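PKS (Streptomyces albus, PDB 4OQJ) probably catalyses chain-elongating condensation of acyl units tethered to carrier proteins, as a ketosynthase of the AT-less polyketide synthase that makes oxazolomycin. Local coordinates at residues L28-F32 against Q109-C113; D84-A90 against F699-W705; C577-L581 against P626-L632. All coordinates share one frame; numbering follows the deposited sequence.

Contact 1. Residues L28-F32 against Q109-C113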
loop_
_atom_site.group_PDB
_atom_site.type_symbol
_atom_site.label_atom_id
_atom_site.label_comp_id
_atom_site.label_asym_id
_atom_site.label_seq_id
_atom_site.Cartn_x
_atom_site.Cartn_y
_atom_site.Cartn_z
ATOM N N LEU A 28 8.374 10.492 -16.164
ATOM C CA LEU A 28 8.497 9.042 -16.109
ATOM C C LEU A 28 9.904 8.641 -16.462
ATOM O O LEU A 28 10.663 9.435 -17.010
ATOM C CB LEU A 28 7.489 8.348 -17.036
ATOM C CG LEU A 28 7.469 8.671 -18.539
ATOM C CD1 LEU A 28 8.600 7.997 -19.278
ATOM C CD2 LEU A 28 6.138 8.231 -19.131
ATOM N N ALA A 29 10.260 7.415 -16.103
ATOM C CA ALA A 29 11.584 6.890 -16.377
ATOM C C ALA A 29 11.544 5.370 -16.366
ATOM O O ALA A 29 10.671 4.761 -15.749
ATOM C CB ALA A 29 12.586 7.402 -15.359
ATOM N N CYS A 30 12.501 4.765 -17.057
ATOM C CA CYS A 30 12.539 3.325 -17.161
ATOM C C CYS A 30 13.898 2.837 -17.609
ATOM O O CYS A 30 14.578 3.457 -18.444
ATOM C CB CYS A 30 11.460 2.830 -18.134
ATOM S SG CYS A 30 11.581 3.568 -19.799
ATOM N N ARG A 31 14.278 1.707 -17.042
ATOM C CA ARG A 31 15.400 0.921 -17.514
ATOM C C ARG A 31 14.858 -0.486 -17.682
ATOM O O ARG A 31 14.576 -1.182 -16.697
ATOM C CB ARG A 31 16.560 0.968 -16.532
ATOM C CG ARG A 31 16.968 2.408 -16.185
ATOM C CD ARG A 31 17.698 2.487 -14.876
ATOM N NE ARG A 31 18.337 3.796 -14.697
ATOM C CZ ARG A 31 19.361 4.013 -13.884
ATOM N NH1 ARG A 31 19.849 3.006 -13.164
ATOM N NH2 ARG A 31 19.898 5.233 -13.793
ATOM N N PHE A 32 14.660 -0.859 -18.942
ATOM C CA PHE A 32 14.072 -2.139 -19.330
ATOM C C PHE A 32 15.113 -2.860 -20.185
ATOM O O PHE A 32 16.099 -2.243 -20.605
ATOM C CB PHE A 32 12.777 -1.923 -20.111
ATOM C CG PHE A 32 11.656 -1.295 -19.312
ATOM C CD1 PHE A 32 11.478 -1.572 -17.964
ATOM C CD2 PHE A 32 10.760 -0.442 -19.922
ATOM C CE1 PHE A 32 10.437 -0.992 -17.251
ATOM C CE2 PHE A 32 9.730 0.142 -19.207
ATOM C CZ PHE A 32 9.558 -0.154 -17.878
ATOM N N GLN A 109 18.610 0.522 -8.195
ATOM C CA GLN A 109 18.079 0.869 -9.506
ATOM C C GLN A 109 16.784 1.675 -9.364
ATOM O O GLN A 109 16.536 2.593 -10.153
ATOM C CB GLN A 109 17.852 -0.395 -10.332
ATOM C CG GLN A 109 19.150 -1.051 -10.764
ATOM C CD GLN A 109 19.877 -0.262 -11.827
ATOM O OE1 GLN A 109 19.276 0.178 -12.797
ATOM N NE2 GLN A 109 21.176 -0.075 -11.645
ATOM N N PHE A 110 15.959 1.362 -8.366
ATOM C CA PHE A 110 14.719 2.123 -8.200
ATOM C C PHE A 110 15.046 3.559 -7.802
ATOM O O PHE A 110 14.396 4.493 -8.248
ATOM C CB PHE A 110 13.767 1.540 -7.158
ATOM C CG PHE A 110 12.492 2.322 -7.074
ATOM C CD1 PHE A 110 11.534 2.206 -8.081
ATOM C CD2 PHE A 110 12.303 3.258 -6.088
ATOM C CE1 PHE A 110 10.390 2.980 -8.053
ATOM C CE2 PHE A 110 11.156 4.038 -6.047
ATOM C CZ PHE A 110 10.199 3.895 -7.020
ATOM N N LEU A 111 16.053 3.721 -6.949
ATOM C CA LEU A 111 16.470 5.040 -6.495
ATOM C C LEU A 111 16.961 5.891 -7.664
ATOM O O LEU A 111 16.565 7.046 -7.813
ATOM C CB LEU A 111 17.565 4.920 -5.421
ATOM C CG LEU A 111 18.188 6.228 -4.908
ATOM C CD1 LEU A 111 17.116 7.275 -4.486
ATOM C CD2 LEU A 111 19.115 5.947 -3.741
ATOM N N GLU A 112 17.805 5.331 -8.520
ATOM C CA GLU A 112 18.280 6.117 -9.664
ATOM C C GLU A 112 17.122 6.389 -10.620
ATOM O O GLU A 112 17.016 7.482 -11.174
ATOM C CB GLU A 112 19.419 5.410 -10.391
ATOM C CG GLU A 112 20.746 5.507 -9.677
ATOM C CD GLU A 112 21.903 4.972 -10.507
ATOM O OE1 GLU A 112 21.667 4.485 -11.635
ATOM O OE2 GLU A 112 23.056 5.043 -10.041
ATOM N N CYS A 113 16.250 5.404 -10.813
ATOM C CA CYS A 113 15.113 5.579 -11.734
ATOM C C CYS A 113 14.128 6.676 -11.251
ATOM O O CYS A 113 13.618 7.471 -12.046
ATOM C CB CYS A 113 14.367 4.258 -11.912
ATOM S SG CYS A 113 13.126 4.303 -13.240
#

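Contact 2. Residues D84-A90 against F699-W705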
loop_
_atom_site.group_PDB
_atom_site.type_symbol
_atom_site.label_atom_id
_atom_site.label_comp_id
_atom_site.label_asym_id
_atom_site.label_seq_id
_atom_site.Cartn_x
_atom_site.Cartn_y
_atom_site.Cartn_z
ATOM N N ASP A 84 23.920 -3.297 -16.762
ATOM C CA ASP A 84 24.437 -2.428 -15.704
ATOM C C ASP A 84 23.539 -2.362 -14.479
ATOM O O ASP A 84 23.534 -1.365 -13.762
ATOM C CB ASP A 84 24.678 -1.008 -16.241
ATOM C CG ASP A 84 25.967 -0.899 -17.044
ATOM O OD1 ASP A 84 26.889 -1.724 -16.852
ATOM O OD2 ASP A 84 26.061 0.030 -17.855
ATOM N N ALA A 85 22.798 -3.436 -14.222
ATOM C CA ALA A 85 22.002 -3.519 -13.005
ATOM C C ALA A 85 22.885 -3.435 -11.747
ATOM O O ALA A 85 22.416 -3.084 -10.667
ATOM C CB ALA A 85 21.197 -4.795 -13.006
ATOM N N ASP A 86 24.164 -3.760 -11.901
ATOM C CA ASP A 86 25.134 -3.726 -10.810
ATOM C C ASP A 86 25.735 -2.340 -10.550
ATOM O O ASP A 86 26.468 -2.154 -9.576
ATOM C CB ASP A 86 26.270 -4.706 -11.116
ATOM C CG ASP A 86 27.050 -4.328 -12.378
ATOM O OD1 ASP A 86 26.434 -3.840 -13.348
ATOM O OD2 ASP A 86 28.284 -4.504 -12.394
ATOM N N LYS A 87 25.454 -1.382 -11.431
ATOM C CA LYS A 87 26.070 -0.047 -11.350
ATOM C C LYS A 87 25.242 0.897 -10.485
ATOM O O LYS A 87 24.013 0.837 -10.496
ATOM C CB LYS A 87 26.243 0.551 -12.746
ATOM C CG LYS A 87 26.991 -0.358 -13.735
ATOM C CD LYS A 87 28.399 -0.667 -13.265
ATOM C CE LYS A 87 29.238 -1.343 -14.366
ATOM N NZ LYS A 87 28.580 -2.569 -14.909
ATOM N N PHE A 88 25.909 1.764 -9.728
ATOM C CA PHE A 88 25.207 2.680 -8.821
ATOM C C PHE A 88 26.099 3.833 -8.380
ATOM O O PHE A 88 27.245 3.630 -7.951
ATOM C CB PHE A 88 24.682 1.898 -7.607
ATOM C CG PHE A 88 23.989 2.738 -6.569
ATOM C CD1 PHE A 88 22.770 3.335 -6.838
ATOM C CD2 PHE A 88 24.542 2.883 -5.299
ATOM C CE1 PHE A 88 22.111 4.087 -5.870
ATOM C CE2 PHE A 88 23.900 3.635 -4.313
ATOM C CZ PHE A 88 22.681 4.243 -4.598
ATOM N N ASP A 89 25.565 5.050 -8.485
ATOM C CA ASP A 89 26.330 6.256 -8.157
ATOM C C ASP A 89 26.203 6.570 -6.673
ATOM O O ASP A 89 25.459 7.472 -6.268
ATOM C CB ASP A 89 25.852 7.442 -8.992
ATOM C CG ASP A 89 26.815 8.633 -8.938
ATOM O OD1 ASP A 89 27.636 8.760 -7.990
ATOM O OD2 ASP A 89 26.747 9.457 -9.869
ATOM N N ALA A 90 26.950 5.836 -5.867
ATOM C CA ALA A 90 26.813 5.928 -4.424
ATOM C C ALA A 90 27.198 7.313 -3.916
ATOM O O ALA A 90 26.574 7.834 -2.994
ATOM C CB ALA A 90 27.655 4.868 -3.751
ATOM N N PHE A 699 24.638 9.192 -14.168
ATOM C CA PHE A 699 25.085 8.489 -12.978
ATOM C C PHE A 699 26.412 7.803 -13.222
ATOM O O PHE A 699 26.602 7.183 -14.259
ATOM C CB PHE A 699 24.049 7.453 -12.548
ATOM C CG PHE A 699 22.706 8.038 -12.239
ATOM C CD1 PHE A 699 22.485 8.709 -11.047
ATOM C CD2 PHE A 699 21.668 7.919 -13.144
ATOM C CE1 PHE A 699 21.230 9.237 -10.751
ATOM C CE2 PHE A 699 20.429 8.453 -12.866
ATOM C CZ PHE A 699 20.205 9.109 -11.681
ATOM N N GLU A 700 27.334 7.907 -12.273
ATOM C CA GLU A 700 28.631 7.262 -12.449
ATOM C C GLU A 700 28.441 5.754 -12.459
ATOM O O GLU A 700 27.766 5.216 -11.586
ATOM C CB GLU A 700 29.610 7.672 -11.340
ATOM C CG GLU A 700 31.061 7.313 -11.664
ATOM C CD GLU A 700 32.066 8.186 -10.938
ATOM O OE1 GLU A 700 31.880 9.422 -10.924
ATOM O OE2 GLU A 700 33.046 7.632 -10.392
ATOM N N ARG A 701 29.011 5.073 -13.447
ATOM C CA ARG A 701 28.858 3.614 -13.537
ATOM C C ARG A 701 29.859 2.869 -12.656
ATOM O O ARG A 701 30.776 2.217 -13.164
ATOM C CB ARG A 701 29.026 3.130 -14.980
ATOM C CG ARG A 701 27.993 3.637 -15.963
ATOM C CD ARG A 701 28.397 3.286 -17.401
ATOM N NE ARG A 701 28.376 1.844 -17.658
ATOM C CZ ARG A 701 29.435 1.037 -17.607
ATOM N NH1 ARG A 701 30.642 1.507 -17.313
ATOM N NH2 ARG A 701 29.287 -0.256 -17.862
ATOM N N VAL A 702 29.681 2.960 -11.343
ATOM C CA VAL A 702 30.527 2.238 -10.396
ATOM C C VAL A 702 29.873 0.916 -10.005
ATOM O O VAL A 702 28.716 0.875 -9.579
ATOM C CB VAL A 702 30.791 3.086 -9.124
ATOM C CG1 VAL A 702 31.792 2.397 -8.204
ATOM C CG2 VAL A 702 31.271 4.458 -9.497
ATOM N N ARG A 703 30.609 -0.177 -10.152
ATOM C CA ARG A 703 30.091 -1.487 -9.776
ATOM C C ARG A 703 30.097 -1.700 -8.264
ATOM O O ARG A 703 31.105 -1.496 -7.600
ATOM C CB ARG A 703 30.895 -2.585 -10.455
ATOM C CG ARG A 703 30.482 -3.993 -10.046
ATOM C CD ARG A 703 31.293 -5.007 -10.839
ATOM N NE ARG A 703 31.122 -6.384 -10.376
ATOM C CZ ARG A 703 30.179 -7.215 -10.807
ATOM N NH1 ARG A 703 29.270 -6.814 -11.692
ATOM N NH2 ARG A 703 30.134 -8.452 -10.341
ATOM N N HIS A 704 28.946 -2.084 -7.729
ATOM C CA HIS A 704 28.811 -2.466 -6.333
ATOM C C HIS A 704 28.115 -3.802 -6.317
ATOM O O HIS A 704 26.932 -3.894 -6.662
ATOM C CB HIS A 704 28.019 -1.427 -5.530
ATOM C CG HIS A 704 28.610 -0.053 -5.576
ATOM N ND1 HIS A 704 29.613 0.353 -4.723
ATOM C CD2 HIS A 704 28.352 1.001 -6.382
ATOM C CE1 HIS A 704 29.947 1.602 -5.001
ATOM N NE2 HIS A 704 29.197 2.019 -6.005
ATOM N N TRP A 705 28.846 -4.839 -5.928
ATOM C CA TRP A 705 28.340 -6.196 -6.034
ATOM C C TRP A 705 29.008 -7.103 -5.008
ATOM O O TRP A 705 30.218 -7.275 -5.016
ATOM C CB TRP A 705 28.571 -6.724 -7.443
ATOM C CG TRP A 705 27.731 -7.892 -7.785
ATOM C CD1 TRP A 705 28.097 -9.209 -7.755
ATOM C CD2 TRP A 705 26.371 -7.861 -8.217
ATOM N NE1 TRP A 705 27.042 -9.998 -8.141
ATOM C CE2 TRP A 705 25.968 -9.193 -8.429
ATOM C CE3 TRP A 705 25.450 -6.833 -8.445
ATOM C CZ2 TRP A 705 24.690 -9.523 -8.860
ATOM C CZ3 TRP A 705 24.180 -7.165 -8.869
ATOM C CH2 TRP A 705 23.813 -8.497 -9.074
HETATM O O HOH W 1 29.875 4.634 -6.316
#

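Contact 3. Residues C577-L581 against P626-L632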
loop_
_atom_site.group_PDB
_atom_site.type_symbol
_atom_site.label_atom_id
_atom_site.label_comp_id
_atom_site.label_asym_id
_atom_site.label_seq_id
_atom_site.Cartn_x
_atom_site.Cartn_y
_atom_site.Cartn_z
ATOM N N CYS A 577 17.070 54.189 -5.658
ATOM C CA CYS A 577 18.403 54.760 -5.495
ATOM C C CYS A 577 18.451 56.206 -5.984
ATOM O O CYS A 577 19.113 57.043 -5.385
ATOM C CB CYS A 577 19.445 53.936 -6.247
ATOM S SG CYS A 577 21.100 54.632 -6.155
ATOM N N ALA A 578 17.754 56.499 -7.077
ATOM C CA ALA A 578 17.725 57.863 -7.610
ATOM C C ALA A 578 17.001 58.800 -6.640
ATOM O O ALA A 578 17.331 59.989 -6.536
ATOM C CB ALA A 578 17.058 57.885 -8.978
ATOM N N ALA A 579 16.009 58.260 -5.937
ATOM C CA ALA A 579 15.290 59.019 -4.918
ATOM C C ALA A 579 16.245 59.465 -3.812
ATOM O O ALA A 579 16.263 60.634 -3.423
ATOM C CB ALA A 579 14.164 58.186 -4.343
ATOM N N GLU A 580 17.049 58.526 -3.326
ATOM C CA GLU A 580 18.009 58.800 -2.263
ATOM C C GLU A 580 19.054 59.827 -2.682
ATOM O O GLU A 580 19.486 60.645 -1.877
ATOM C CB GLU A 580 18.714 57.505 -1.840
ATOM C CG GLU A 580 17.788 56.406 -1.345
ATOM C CD GLU A 580 17.336 56.605 0.086
ATOM O OE1 GLU A 580 17.685 57.642 0.692
ATOM O OE2 GLU A 580 16.627 55.714 0.601
ATOM N N LEU A 581 19.475 59.768 -3.941
ATOM C CA LEU A 581 20.535 60.643 -4.429
ATOM C C LEU A 581 20.019 62.037 -4.744
ATOM O O LEU A 581 20.806 62.958 -4.939
ATOM C CB LEU A 581 21.189 60.057 -5.681
ATOM C CG LEU A 581 21.921 58.723 -5.540
ATOM C CD1 LEU A 581 22.591 58.367 -6.860
ATOM C CD2 LEU A 581 22.931 58.744 -4.398
ATOM N N PRO A 626 28.909 61.053 -3.464
ATOM C CA PRO A 626 28.103 61.903 -2.577
ATOM C C PRO A 626 27.733 61.218 -1.271
ATOM O O PRO A 626 27.775 59.993 -1.180
ATOM C CB PRO A 626 26.845 62.189 -3.402
ATOM C CG PRO A 626 26.770 61.077 -4.389
ATOM C CD PRO A 626 28.189 60.730 -4.710
ATOM N N ASP A 627 27.361 62.008 -0.274
ATOM C CA ASP A 627 27.014 61.475 1.037
ATOM C C ASP A 627 25.911 60.415 0.955
ATOM O O ASP A 627 25.987 59.387 1.628
ATOM C CB ASP A 627 26.581 62.607 1.970
ATOM C CG ASP A 627 27.744 63.488 2.396
ATOM O OD1 ASP A 627 28.844 63.346 1.815
ATOM O OD2 ASP A 627 27.559 64.324 3.307
ATOM N N ALA A 628 24.888 60.672 0.144
ATOM C CA ALA A 628 23.788 59.719 -0.021
ATOM C C ALA A 628 24.308 58.352 -0.467
ATOM O O ALA A 628 23.860 57.315 0.032
ATOM C CB ALA A 628 22.772 60.244 -1.022
ATOM N N ALA A 629 25.247 58.353 -1.408
ATOM C CA ALA A 629 25.847 57.110 -1.880
ATOM C C ALA A 629 26.614 56.432 -0.746
ATOM O O ALA A 629 26.638 55.204 -0.644
ATOM C CB ALA A 629 26.759 57.374 -3.061
ATOM N N LEU A 630 27.227 57.234 0.120
ATOM C CA LEU A 630 27.980 56.688 1.246
ATOM C C LEU A 630 27.035 56.012 2.236
ATOM O O LEU A 630 27.333 54.928 2.745
ATOM C CB LEU A 630 28.798 57.784 1.943
ATOM C CG LEU A 630 29.971 58.370 1.153
ATOM C CD1 LEU A 630 30.609 59.526 1.931
ATOM C CD2 LEU A 630 31.026 57.312 0.815
ATOM N N ARG A 631 25.886 56.633 2.489
ATOM C CA ARG A 631 24.900 56.051 3.397
ATOM C C ARG A 631 24.359 54.739 2.834
ATOM O O ARG A 631 24.223 53.753 3.556
ATOM C CB ARG A 631 23.745 57.024 3.650
ATOM N N LEU A 632 24.048 54.734 1.543
ATOM C CA LEU A 632 23.509 53.547 0.903
ATOM C C LEU A 632 24.502 52.399 0.999
ATOM O O LEU A 632 24.110 51.255 1.224
ATOM C CB LEU A 632 23.164 53.832 -0.560
ATOM C CG LEU A 632 21.868 54.605 -0.799
ATOM C CD1 LEU A 632 21.720 54.973 -2.270
ATOM C CD2 LEU A 632 20.658 53.803 -0.333
#

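Contact 1. Residues L28-F32 against Q109-C113
A buried strand-to-helix contact, part salt bridge and part close apolar packing, seats helix 105-121 against strand 23-31, one of the inner strands of the large sheet of the ketosynthase core. The short segments run at 143° to each other, 8.9 Å apart at their axes. At A29 the small methyl lets the helix come close: its CB lies 3.8 Å from SG of C113, a thin, polarisable side chain suited to the narrow gap. Two residues on, R31 fills the wider end with an extended chain. Its guanidinium meets the carboxylate of E112 nearly at right angles (80° between planes) and end-on, with NH1 at 2.8 Å and NH2 at 2.9 Å both converging on OE1 from the anti side. NH1 also donates to OE1 of Q109 at 2.9 Å, approaching above the amide carbonyl plane. Q109 reaches this nitrogen because its chain bends at chi2 (-71°), bringing OE1 round. E116, a turn further along the helix, forms a second salt bridge to NH2 of R31. On the strand's other face, C30 and L28 pack against helix 376-390. Two carboxylates and an amide oxygen probably compensate the arginine's charge, and E112, which it grips, is buried.

Contact 2. Residues D84-A90 against F699-W705
D84 opens a type I turn that closes at K87, and its carboxylate receives R701 side-on: NE reaches OD2 at 2.9 Å from above the carboxylate plane, while NH2 reaches OD1 at 3.0 Å. The same OD1 also accepts from NZ of K87, on the same face of the plane. D86 is the second acidic corner. Its chi1 of 63° sets CG between the backbone N and the carbonyl carbon, leaving OD2 2.6 Å from NH1 of R703 and OD1 accepting a hydrogen bond from the K87 ammonium (NZ); CB meanwhile rests 3.5 Å from CE3 of W705. K87 thus joins both aspartates in one salt-bridge network with R701 and R703, and its CE lies over one face of the R701 guanidinium, a like-charged neighbour whose repulsion D84, shared by both, probably offsets. The backbones pair here as well: an almost straight bond (178°) from H704 N to D86 O and one of 2.9 Å from F88 N to V702 O make K87 and R703 the non-hydrogen-bonded pair of a single antiparallel bridge. F88 turns its ring inward against helices 97-102 and 105-121. D89 then takes the amide N of E700 on OD2 at 2.9 Å, its other oxygen accepting from L92 N. At A90, a water links the backbone N to NE2 of H704, 2.7 Å from the water oxygen. Following Y697, F699 to W705 probably match the end of the conserved aromatic motif closing the post-AT linker of modular polyketide synthases, which packs back on the ketosynthase.

Contact 3. Residues C577-L581 against P626-L632
Helices 568-581 and 627-635 cross steeply, their short segments' N-to-C directions 131° apart and their axes 9.4 Å at closest approach, with CA atoms nearest, 5.6 Å apart, at L581 and A628. L581 reaches across to the first turn of helix 627-635: its CD2 branch lies 3.7 Å from CB of A628 and also faces the methyl of A629 and, more distantly, the ring of P626. Alanines suit this first turn, since a bare methyl leaves room for the leucine branch, and A628 CB comes to 3.4 Å from the carbonyl O of E580. P626 occupies the N-cap position, where proline, having no amide hydrogen, gives up no bond. The pair may belong to a remnant of an acyltransferase domain, consistent with the AT-less character of the synthase. Further along, L632 has CG anti to its carbonyl carbon (chi1 -77°), which directs its methyls at C577 and E580. CD1 lies 3.9 Å from SG of C577 and 4.0 Å from CB of E580, while CD2 touches CG, so E580 presents the aliphatic part of its side chain. From helix 594-610, F598 packs on C577 and A629, and Y602 on C577 and L632.

How the contacts relate
Contacts 1 and 2 are neighbours in the ketosynthase, their centres 13 Å apart, and they meet directly: E112 OE2 probably accepts a hydrogen bond from D89 N, and the ring of F699 packs against R31. Helix 105-121 therefore lies between the central strand 23-31 and the crossing of loop 84-90 with the returning segment 699-705. Their segments alternate along the chain, so neither contact closes before the other opens. Contact 3, its centre 56 Å and 58 Å from theirs, is nested in the long loop that contact 2 closes. The chain thus leaves the ketosynthase, builds a distant region of mixed helices and strands, and returns to pack segment 699-705 on the ketosynthase, ahead of the carrier region.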